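Local coordinates for protein 4-diphosphocytidyl-2C-methyl-D-erythritol synthase (Neisseria gonorrhoeae, PDB 1VGW) that probably catalyses the transfer of a cytidylyl group from CTP to 2-C-methyl-D-erythritol 4-phosphate, an early step of isoprenoid synthesis by the DXP pathway, at residues B[213-216]-B[220-223]; B[26-29]-B[34-37]; B[82-87]-B[109-114]; B[45-50]-B[117-122]. One frame throughout, in Å; residues are numbered along the deposited sequence.

Contact 1: residues B[213-216]-B[220-223]; sequences LKLT and DAYI
Leu215 lays the end of its side chain over the start of Ala221: CD1 comes to 3.7 Å from the Ala221 N and 3.9 Å from its CB, while CD2 rests near the CA and CB of the same alanine. The fold is the GT-A type of alpha/beta nucleotidyltransferase, and here the loop that follows strand 204-207 turns back onto helix 218-228, the last helix of the chain. Leu215 reaches the helix because its CG is anti to the backbone N (chi1 179°), which carries both methyls to Ala221. The second apolar touch is lighter. Leu213 CD2 meets Ile223 CG2 at 4.1 Å, with the two side chains at about a right angle, and Ile223 also packs on Ile223 of the second subunit, so this end of the contact borders the dimer interface.

Asp220 turns its CB toward the loop. Asp220 CB touches Leu215 CD1 and lies 3.6 Å from the carbonyl oxygen of Lys214. Lys214 is predicted to position the methylerythritol phosphate substrate; the helix meets it through its carbonyl side, and its extended chain runs on toward the 111-114 turn. The carboxylate ties the loop down through a single oxygen, to which Gln217 N adds a weak bond. Asp220 OD1 accepts the Thr216 N at 3.1 Å, from the anti side and 20° out of the carboxylate plane, and takes the Thr216 OG1 hydroxyl nearly along its own C-O axis at 2.7 Å.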
loop_
_atom_site.group_PDB
_atom_site.type_symbol
_atom_site.label_atom_id
_atom_site.label_comp_id
_atom_site.label_asym_id
_atom_site.label_seq_id
_atom_site.Cartn_x
_atom_site.Cartn_y
_atom_site.Cartn_z
ATOM N N LEU B 213 1.984 5.287 6.474
ATOM C CA LEU B 213 2.973 4.418 5.859
ATOM C C LEU B 213 4.284 4.434 6.609
ATOM O O LEU B 213 4.552 5.334 7.377
ATOM C CB LEU B 213 3.177 4.748 4.399
ATOM C CG LEU B 213 3.439 6.177 3.962
ATOM C CD1 LEU B 213 4.439 6.900 4.835
ATOM C CD2 LEU B 213 3.895 6.173 2.491
ATOM N N LYS B 214 5.120 3.459 6.350
ATOM C CA LYS B 214 6.422 3.357 7.011
ATOM C C LYS B 214 7.528 3.867 6.104
ATOM O O LYS B 214 7.432 3.698 4.884
ATOM C CB LYS B 214 6.641 1.855 7.310
ATOM C CG LYS B 214 7.651 1.568 8.392
ATOM C CD LYS B 214 7.987 0.072 8.449
ATOM C CE LYS B 214 8.882 -0.203 9.639
ATOM N NZ LYS B 214 9.631 -1.484 9.535
ATOM N N LEU B 215 8.555 4.479 6.649
ATOM C CA LEU B 215 9.691 4.985 5.918
ATOM C C LEU B 215 10.773 3.906 5.798
ATOM O O LEU B 215 11.535 3.700 6.741
ATOM C CB LEU B 215 10.250 6.261 6.552
ATOM C CG LEU B 215 11.476 6.911 5.891
ATOM C CD1 LEU B 215 11.614 6.505 4.427
ATOM C CD2 LEU B 215 11.413 8.435 5.957
ATOM N N THR B 216 10.797 3.208 4.656
ATOM C CA THR B 216 11.738 2.138 4.395
ATOM C C THR B 216 12.564 2.293 3.113
ATOM O O THR B 216 13.563 1.556 2.979
ATOM C CB THR B 216 11.012 0.770 4.275
ATOM O OG1 THR B 216 10.087 0.897 3.185
ATOM C CG2 THR B 216 10.279 0.405 5.544
ATOM N N ASP B 220 9.142 6.269 -0.259
ATOM C CA ASP B 220 8.454 6.548 0.977
ATOM C C ASP B 220 8.842 7.901 1.577
ATOM O O ASP B 220 7.968 8.625 2.066
ATOM C CB ASP B 220 8.774 5.461 2.015
ATOM C CG ASP B 220 8.536 4.056 1.533
ATOM O OD1 ASP B 220 9.274 3.141 1.978
ATOM O OD2 ASP B 220 7.622 3.837 0.722
ATOM N N ALA B 221 10.135 8.211 1.559
ATOM C CA ALA B 221 10.665 9.453 2.112
ATOM C C ALA B 221 10.101 10.687 1.415
ATOM O O ALA B 221 9.721 11.674 2.043
ATOM C CB ALA B 221 12.186 9.473 2.023
ATOM N N TYR B 222 10.003 10.578 0.084
ATOM C CA TYR B 222 9.451 11.678 -0.693
ATOM C C TYR B 222 8.011 11.913 -0.264
ATOM O O TYR B 222 7.596 13.048 -0.001
ATOM C CB TYR B 222 9.556 11.402 -2.189
ATOM C CG TYR B 222 8.843 12.419 -3.054
ATOM C CD1 TYR B 222 8.047 12.021 -4.114
ATOM C CD2 TYR B 222 8.970 13.781 -2.803
ATOM C CE1 TYR B 222 7.408 12.953 -4.915
ATOM C CE2 TYR B 222 8.330 14.722 -3.581
ATOM C CZ TYR B 222 7.550 14.296 -4.641
ATOM O OH TYR B 222 6.906 15.241 -5.415
ATOM N N ILE B 223 7.265 10.816 -0.134
ATOM C CA ILE B 223 5.862 10.915 0.290
ATOM C C ILE B 223 5.743 11.370 1.731
ATOM O O ILE B 223 4.860 12.170 2.096
ATOM C CB ILE B 223 5.124 9.574 0.073
ATOM C CG1 ILE B 223 5.253 9.135 -1.401
ATOM C CG2 ILE B 223 3.649 9.735 0.426
ATOM C CD1 ILE B 223 4.447 7.912 -1.762
#

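Contact 2: residues B[26-29]-B[34-37]; sequences KQYV and KTVL
Gln27 O accepts the Leu37 N in a 2.8 Å hydrogen bond, with the donor in the carbonyl plane and an N-H...O angle of 152°. The same oxygen lies 3.0 Å from the Val36 N, so the carbonyl faces the first turn of helix 36-45. Beside it, Val36 CG2 fits into the bend of the loop. This methyl is 3.3 Å from Val29 O and 3.9 Å from Val29 CB, and it reaches them because CG1 takes the place anti to the backbone N (chi1 -167°), leaving CG2 on the N side. Thr35 CG2 packs 3.5 Å from Tyr28 O and touches Tyr28 CB, the two side chains running side by side in the same direction.

In the nucleotide-binding half of the alpha/beta fold, these pairs fold the last part of the loop between strand 7-12 and helix 36-45 onto the helix start. Lys26, predicted to stabilise the transition state, is the first ordered residue after a gap in that loop; its side chain leads away from the helix.

Farther out, Thr35 is the N-cap, its side chain capping a backbone N farther along the helix, and OG1 also hydrogen-bonds to Glu38 OE2. The Tyr28 ring has Gln27 CG over its centre, 3.8 Å above the plane. Its OH bonds to Asp61 and the ring meets Phe63 edge-to-face, while Gln27 NE2 donates to Ala13 O, just after strand 7-12.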
loop_
_atom_site.group_PDB
_atom_site.type_symbol
_atom_site.label_atom_id
_atom_site.label_comp_id
_atom_site.label_asym_id
_atom_site.label_seq_id
_atom_site.Cartn_x
_atom_site.Cartn_y
_atom_site.Cartn_z
ATOM N N LYS B 26 16.349 4.986 8.119
ATOM C CA LYS B 26 16.518 5.152 9.553
ATOM C C LYS B 26 15.394 6.030 10.113
ATOM O O LYS B 26 14.551 6.535 9.382
ATOM C CB LYS B 26 17.862 5.770 9.917
ATOM C CG LYS B 26 19.060 4.849 9.715
ATOM C CD LYS B 26 20.363 5.603 9.960
ATOM C CE LYS B 26 21.567 4.754 9.586
ATOM N NZ LYS B 26 22.852 5.446 9.900
ATOM N N GLN B 27 15.420 6.190 11.421
ATOM C CA GLN B 27 14.446 6.973 12.162
ATOM C C GLN B 27 15.035 8.330 12.547
ATOM O O GLN B 27 14.375 9.153 13.177
ATOM C CB GLN B 27 14.077 6.202 13.440
ATOM C CG GLN B 27 15.253 6.140 14.413
ATOM C CD GLN B 27 15.570 4.714 14.803
ATOM O OE1 GLN B 27 15.601 3.843 13.930
ATOM N NE2 GLN B 27 15.807 4.479 16.086
ATOM N N TYR B 28 16.272 8.559 12.101
ATOM C CA TYR B 28 16.974 9.809 12.354
ATOM C C TYR B 28 17.124 10.625 11.072
ATOM O O TYR B 28 17.835 11.620 11.051
ATOM C CB TYR B 28 18.302 9.586 13.028
ATOM C CG TYR B 28 18.259 8.927 14.382
ATOM C CD1 TYR B 28 19.193 7.961 14.728
ATOM C CD2 TYR B 28 17.316 9.264 15.340
ATOM C CE1 TYR B 28 19.191 7.363 15.970
ATOM C CE2 TYR B 28 17.291 8.662 16.589
ATOM C CZ TYR B 28 18.233 7.713 16.905
ATOM O OH TYR B 28 18.226 7.091 18.138
ATOM N N VAL B 29 16.408 10.219 10.031
ATOM C CA VAL B 29 16.428 10.923 8.742
ATOM C C VAL B 29 15.762 12.283 8.905
ATOM O O VAL B 29 14.535 12.358 9.031
ATOM C CB VAL B 29 15.681 10.094 7.677
ATOM C CG1 VAL B 29 15.309 10.923 6.451
ATOM C CG2 VAL B 29 16.598 8.942 7.200
ATOM N N LYS B 34 13.168 18.236 12.555
ATOM C CA LYS B 34 13.139 17.162 13.546
ATOM C C LYS B 34 13.482 15.808 12.937
ATOM O O LYS B 34 13.266 15.578 11.750
ATOM C CB LYS B 34 11.695 17.045 14.109
ATOM C CG LYS B 34 11.246 18.162 15.006
ATOM C CD LYS B 34 9.846 18.658 14.688
ATOM C CE LYS B 34 8.815 17.552 14.789
ATOM N NZ LYS B 34 7.415 18.027 14.571
ATOM N N THR B 35 13.999 14.888 13.743
ATOM C CA THR B 35 14.250 13.539 13.255
ATOM C C THR B 35 12.892 12.828 13.107
ATOM O O THR B 35 11.872 13.357 13.552
ATOM C CB THR B 35 15.147 12.729 14.196
ATOM O OG1 THR B 35 14.766 12.954 15.568
ATOM C CG2 THR B 35 16.610 13.119 14.016
ATOM N N VAL B 36 12.895 11.663 12.466
ATOM C CA VAL B 36 11.672 10.865 12.295
ATOM C C VAL B 36 11.153 10.487 13.695
ATOM O O VAL B 36 10.003 10.679 14.015
ATOM C CB VAL B 36 11.913 9.579 11.497
ATOM C CG1 VAL B 36 10.618 8.910 11.057
ATOM C CG2 VAL B 36 12.804 9.843 10.285
ATOM N N LEU B 37 12.056 10.034 14.560
ATOM C CA LEU B 37 11.697 9.682 15.908
ATOM C C LEU B 37 11.018 10.830 16.655
ATOM O O LEU B 37 9.877 10.664 17.102
ATOM C CB LEU B 37 12.876 9.165 16.740
ATOM C CG LEU B 37 12.408 8.518 18.070
ATOM C CD1 LEU B 37 11.406 7.407 17.770
ATOM C CD2 LEU B 37 13.584 7.937 18.832
#

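Contact 3: residues B[82-87]-B[109-114]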
loop_
_atom_site.group_PDB
_atom_site.type_symbol
_atom_site.label_atom_id
_atom_site.label_comp_id
_atom_site.label_asym_id
_atom_site.label_seq_id
_atom_site.Cartn_x
_atom_site.Cartn_y
_atom_site.Cartn_z
ATOM N N GLN B 82 18.722 -7.721 20.463
ATOM C CA GLN B 82 19.473 -7.952 19.239
ATOM C C GLN B 82 18.519 -7.944 18.052
ATOM O O GLN B 82 18.967 -7.942 16.904
ATOM C CB GLN B 82 20.311 -9.220 19.311
ATOM C CG GLN B 82 21.490 -9.102 20.275
ATOM C CD GLN B 82 22.084 -10.416 20.698
ATOM O OE1 GLN B 82 23.269 -10.498 21.081
ATOM N NE2 GLN B 82 21.308 -11.493 20.660
ATOM N N THR B 83 17.214 -8.006 18.328
ATOM C CA THR B 83 16.169 -7.932 17.341
ATOM C C THR B 83 14.955 -7.143 17.887
ATOM O O THR B 83 14.809 -6.989 19.092
ATOM C CB THR B 83 15.633 -9.277 16.857
ATOM O OG1 THR B 83 14.950 -9.914 17.938
ATOM C CG2 THR B 83 16.693 -10.170 16.255
ATOM N N ARG B 84 14.067 -6.706 16.999
ATOM C CA ARG B 84 12.858 -5.990 17.390
ATOM C C ARG B 84 12.049 -6.838 18.390
ATOM O O ARG B 84 11.650 -6.330 19.454
ATOM C CB ARG B 84 12.001 -5.647 16.189
ATOM C CG ARG B 84 11.062 -4.450 16.325
ATOM C CD ARG B 84 10.061 -4.368 15.209
ATOM N NE ARG B 84 8.979 -3.397 15.364
ATOM C CZ ARG B 84 7.822 -3.556 15.992
ATOM N NH1 ARG B 84 6.903 -2.588 16.043
ATOM N NH2 ARG B 84 7.545 -4.679 16.632
ATOM N N ALA B 85 11.943 -8.139 18.140
ATOM C CA ALA B 85 11.166 -9.010 19.015
ATOM C C ALA B 85 11.719 -9.009 20.431
ATOM O O ALA B 85 10.986 -8.850 21.428
ATOM C CB ALA B 85 11.053 -10.391 18.443
ATOM N N GLU B 86 13.037 -9.072 20.558
ATOM C CA GLU B 86 13.677 -9.035 21.851
ATOM C C GLU B 86 13.560 -7.703 22.558
ATOM O O GLU B 86 13.467 -7.658 23.790
ATOM C CB GLU B 86 15.147 -9.480 21.753
ATOM C CG GLU B 86 15.588 -10.083 23.095
ATOM C CD GLU B 86 17.082 -10.249 23.256
ATOM O OE1 GLU B 86 17.803 -10.447 22.246
ATOM O OE2 GLU B 86 17.538 -10.191 24.427
ATOM N N THR B 87 13.584 -6.577 21.821
ATOM C CA THR B 87 13.452 -5.267 22.473
ATOM C C THR B 87 12.031 -5.031 22.920
ATOM O O THR B 87 11.792 -4.556 24.048
ATOM C CB THR B 87 14.101 -4.107 21.757
ATOM O OG1 THR B 87 13.232 -3.009 21.451
ATOM C CG2 THR B 87 14.898 -4.478 20.528
ATOM N N VAL B 109 2.114 -0.725 20.857
ATOM C CA VAL B 109 3.420 -0.952 20.230
ATOM C C VAL B 109 3.493 -0.321 18.834
ATOM O O VAL B 109 2.784 -0.692 17.920
ATOM C CB VAL B 109 3.828 -2.422 20.194
ATOM C CG1 VAL B 109 5.328 -2.655 19.901
ATOM C CG2 VAL B 109 3.569 -3.145 21.542
ATOM N N HIS B 110 4.307 0.736 18.681
ATOM C CA HIS B 110 4.364 1.465 17.408
ATOM C C HIS B 110 5.751 1.510 16.762
ATOM O O HIS B 110 6.715 1.713 17.480
ATOM C CB HIS B 110 3.937 2.921 17.622
ATOM C CG HIS B 110 3.664 3.681 16.369
ATOM N ND1 HIS B 110 2.639 3.368 15.512
ATOM C CD2 HIS B 110 4.286 4.758 15.825
ATOM C CE1 HIS B 110 2.637 4.224 14.474
ATOM N NE2 HIS B 110 3.628 5.073 14.666
ATOM N N ASP B 111 5.802 1.343 15.446
ATOM C CA ASP B 111 7.110 1.419 14.709
ATOM C C ASP B 111 7.727 2.832 14.777
ATOM O O ASP B 111 7.023 3.814 14.548
ATOM C CB ASP B 111 6.823 1.149 13.240
ATOM C CG ASP B 111 6.541 -0.282 12.873
ATOM O OD1 ASP B 111 5.671 -0.483 11.992
ATOM O OD2 ASP B 111 7.143 -1.204 13.428
ATOM N N ALA B 112 8.988 2.974 15.085
ATOM C CA ALA B 112 9.725 4.230 15.095
ATOM C C ALA B 112 9.722 4.972 13.759
ATOM O O ALA B 112 9.868 6.201 13.693
ATOM C CB ALA B 112 11.217 3.937 15.410
ATOM N N ALA B 113 9.534 4.293 12.632
ATOM C CA ALA B 113 9.493 4.929 11.349
ATOM C C ALA B 113 8.116 5.241 10.820
ATOM O O ALA B 113 8.065 5.628 9.632
ATOM C CB ALA B 113 10.255 4.095 10.309
ATOM N N ARG B 114 7.038 5.038 11.535
ATOM C CA ARG B 114 5.694 5.382 10.998
ATOM C C ARG B 114 5.356 6.740 11.640
ATOM O O ARG B 114 4.611 6.857 12.620
ATOM C CB ARG B 114 4.664 4.327 11.247
ATOM C CG ARG B 114 4.675 3.062 10.420
ATOM C CD ARG B 114 3.507 2.133 10.707
ATOM N NE ARG B 114 3.731 0.769 10.252
ATOM C CZ ARG B 114 3.312 0.264 9.088
ATOM N NH1 ARG B 114 2.631 0.988 8.212
ATOM N NH2 ARG B 114 3.543 -1.011 8.784
HETATM O O HOH W 1 3.932 -2.979 16.601
#
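Arg84 swings its CG away from the backbone N (chi1 -155°) and stays extended from CG to NE, which takes its guanidinium from the first turn of helix 84-98 across to Asp111, although the two CA atoms are 9.8 Å apart. Asp111 holds its CG beside its own N, and its carboxylate comes to meet the arginine. NH1 then lies 3.0 Å from Asp111 OD2 in a salt bridge whose hydrogen bond is weak, its N-H...O angle only 129°; the two planes stand 74° apart. A water shares the same nitrogen: it accepts from Arg84 NH1 at 3.0 Å and donates to Val109 O at 2.9 Å, joining the helix start to the end of strand 106-109.

The other carboxylate oxygen is held more squarely. Arg114 NE reaches Asp111 OD1 at 2.9 Å on its anti lone pair, with the oxygen close to the guanidinium plane. Asp111 and Arg114 are the ends of a type I turn, and His110 NE2 donates to Arg114 O at 2.9 Å, an in-plane bond that spans the turn from the residue before it to its last residue.

Arg84, Asp111 and Arg114 thus form a salt-bridge network, which Arg84 NH2 extends to Glu192 and Arg114 NH2 to Asp144 of the second subunit. Lys214, a predicted substrate-positioning residue, touches the Asp111 side chain. This gathering of charge is consistent with a carboxylate that organises basic groups beside the probable substrate site.

Contact 4: residues B[45-50]-B[117-122]; sequences ERHEAV and LPSEAL
Leu122 presses its CD2 methyl onto one face of the His47 imidazole, a CH-pi contact with the carbon 3.7 Å from the ring centroid and 25° off the ring normal. The methyl sits toward the rim, closest to ND1 and CG at 3.4 and 3.5 Å. The first torsion is extended in both residues (chi1 -156° for His47, -178° for Leu122), and the two side chains run antiparallel and overlap. Val50 adds a more distant apolar touch, its CG2 4.5 Å from the same methyl, and Leu122 also packs on Phe44 of helix 36-45.

In the alpha/beta fold this joins the turn between helix 36-45 and strand 52-56 to the first turn of helix 119-129. His47 and Val50 are the ends of a type I turn, closed by the Val50 N to His47 O bond, and both point their CB atoms at the helix.

The polar margin, where exposed Ser119 lies, is looser. Ser119 OG stands near the ring plane at the imidazole edge, 3.4 Å from His47 ND1, and a water bridges the pair. That water lies in the plane of the His47 ring, 2.9 Å from ND1 and 3.2 Å from Ser119 OG.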
loop_
_atom_site.group_PDB
_atom_site.type_symbol
_atom_site.label_atom_id
_atom_site.label_comp_id
_atom_site.label_asym_id
_atom_site.label_seq_id
_atom_site.Cartn_x
_atom_site.Cartn_y
_atom_site.Cartn_z
ATOM N N GLU B 45 2.806 12.389 22.618
ATOM C CA GLU B 45 2.891 13.387 23.663
ATOM C C GLU B 45 1.803 14.435 23.571
ATOM O O GLU B 45 1.350 14.906 24.634
ATOM C CB GLU B 45 4.270 14.010 23.768
ATOM C CG GLU B 45 5.302 12.953 24.250
ATOM C CD GLU B 45 5.349 12.949 25.773
ATOM O OE1 GLU B 45 5.206 11.879 26.397
ATOM O OE2 GLU B 45 5.541 14.050 26.343
ATOM N N ARG B 46 1.256 14.709 22.392
ATOM C CA ARG B 46 0.168 15.668 22.287
ATOM C C ARG B 46 -1.210 15.046 22.333
ATOM O O ARG B 46 -2.233 15.749 22.177
ATOM C CB ARG B 46 0.323 16.505 21.005
ATOM C CG ARG B 46 -0.439 16.016 19.802
ATOM C CD ARG B 46 -0.478 17.085 18.686
ATOM N NE ARG B 46 0.631 16.872 17.752
ATOM C CZ ARG B 46 1.916 17.030 18.016
ATOM N NH1 ARG B 46 2.334 17.433 19.219
ATOM N NH2 ARG B 46 2.827 16.747 17.097
ATOM N N HIS B 47 -1.320 13.739 22.445
ATOM C CA HIS B 47 -2.614 13.062 22.434
ATOM C C HIS B 47 -3.138 12.875 23.840
ATOM O O HIS B 47 -2.523 12.195 24.676
ATOM C CB HIS B 47 -2.463 11.705 21.724
ATOM C CG HIS B 47 -3.770 11.225 21.177
ATOM N ND1 HIS B 47 -4.105 11.395 19.846
ATOM C CD2 HIS B 47 -4.815 10.627 21.773
ATOM C CE1 HIS B 47 -5.328 10.923 19.647
ATOM N NE2 HIS B 47 -5.778 10.449 20.805
ATOM N N GLU B 48 -4.290 13.459 24.114
ATOM C CA GLU B 48 -4.880 13.471 25.436
ATOM C C GLU B 48 -5.069 12.135 26.122
ATOM O O GLU B 48 -4.781 12.010 27.325
ATOM C CB GLU B 48 -6.208 14.262 25.388
ATOM C CG GLU B 48 -6.031 15.631 24.754
ATOM C CD GLU B 48 -7.278 16.496 24.852
ATOM O OE1 GLU B 48 -7.318 17.365 25.758
ATOM O OE2 GLU B 48 -8.211 16.328 24.034
ATOM N N ALA B 49 -5.443 11.093 25.386
ATOM C CA ALA B 49 -5.705 9.794 25.955
ATOM C C ALA B 49 -4.492 8.960 26.265
ATOM O O ALA B 49 -4.678 7.860 26.811
ATOM C CB ALA B 49 -6.620 8.995 24.991
ATOM N N VAL B 50 -3.294 9.384 25.916
ATOM C CA VAL B 50 -2.077 8.593 26.160
ATOM C C VAL B 50 -1.504 9.083 27.461
ATOM O O VAL B 50 -1.398 10.292 27.631
ATOM C CB VAL B 50 -1.089 8.747 24.988
ATOM C CG1 VAL B 50 0.292 8.141 25.242
ATOM C CG2 VAL B 50 -1.698 8.086 23.755
ATOM N N LEU B 117 1.270 8.886 11.390
ATOM C CA LEU B 117 0.053 8.305 11.942
ATOM C C LEU B 117 -0.944 9.397 12.307
ATOM O O LEU B 117 -0.688 10.150 13.249
ATOM C CB LEU B 117 0.459 7.550 13.239
ATOM C CG LEU B 117 -0.722 7.176 14.163
ATOM C CD1 LEU B 117 -1.550 6.085 13.516
ATOM C CD2 LEU B 117 -0.261 6.849 15.566
ATOM N N PRO B 118 -2.060 9.504 11.618
ATOM C CA PRO B 118 -3.053 10.502 11.903
ATOM C C PRO B 118 -3.612 10.408 13.313
ATOM O O PRO B 118 -4.238 9.433 13.753
ATOM C CB PRO B 118 -4.199 10.228 10.937
ATOM C CG PRO B 118 -3.854 9.033 10.185
ATOM C CD PRO B 118 -2.435 8.652 10.474
ATOM N N SER B 119 -3.649 11.563 13.985
ATOM C CA SER B 119 -4.232 11.654 15.310
ATOM C C SER B 119 -5.615 11.029 15.401
ATOM O O SER B 119 -5.989 10.395 16.382
ATOM C CB SER B 119 -4.348 13.158 15.671
ATOM O OG SER B 119 -4.567 13.218 17.066
ATOM N N GLU B 120 -6.442 11.200 14.376
ATOM C CA GLU B 120 -7.768 10.616 14.354
ATOM C C GLU B 120 -7.724 9.085 14.386
ATOM O O GLU B 120 -8.592 8.433 14.990
ATOM C CB GLU B 120 -8.503 11.094 13.087
ATOM C CG GLU B 120 -9.992 11.261 13.281
ATOM C CD GLU B 120 -10.714 11.927 12.126
ATOM O OE1 GLU B 120 -11.951 11.696 11.974
ATOM O OE2 GLU B 120 -10.088 12.710 11.367
ATOM N N ALA B 121 -6.695 8.518 13.746
ATOM C CA ALA B 121 -6.522 7.074 13.667
ATOM C C ALA B 121 -6.164 6.494 15.040
ATOM O O ALA B 121 -6.574 5.408 15.416
ATOM C CB ALA B 121 -5.469 6.698 12.633
ATOM N N LEU B 122 -5.378 7.264 15.792
ATOM C CA LEU B 122 -4.959 6.879 17.133
ATOM C C LEU B 122 -6.179 6.835 18.061
ATOM O O LEU B 122 -6.341 5.840 18.793
ATOM C CB LEU B 122 -3.894 7.807 17.656
ATOM C CG LEU B 122 -3.258 7.592 19.000
ATOM C CD1 LEU B 122 -2.639 6.218 19.161
ATOM C CD2 LEU B 122 -2.210 8.654 19.321
HETATM O O HOH W 2 -1.824 12.758 18.624
#

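Contact 3 is the buried one, its centre about 7 Å from that of the chain, and is made chiefly of charge. Contacts 1 and 2 add direct hydrogen bonds to apolar packing, while contact 4, partly buried like them, relies on a CH-pi contact and a bridging water. Contacts 1 and 2 each set a loop against the start of the helix it leads into, whereas contacts 3 and 4 join elements distant in sequence. Contacts 1 and 2 also hold predicted site lysines and touch the 109-114 turn: Leu215 N is probably hydrogen-bonded to Ala113 O (3.2 Å), and Val36 CG1 packs on Ala112 and Ala113. Contact 4 lies away from these sites, though Leu117 CD2 touches His110 CE1.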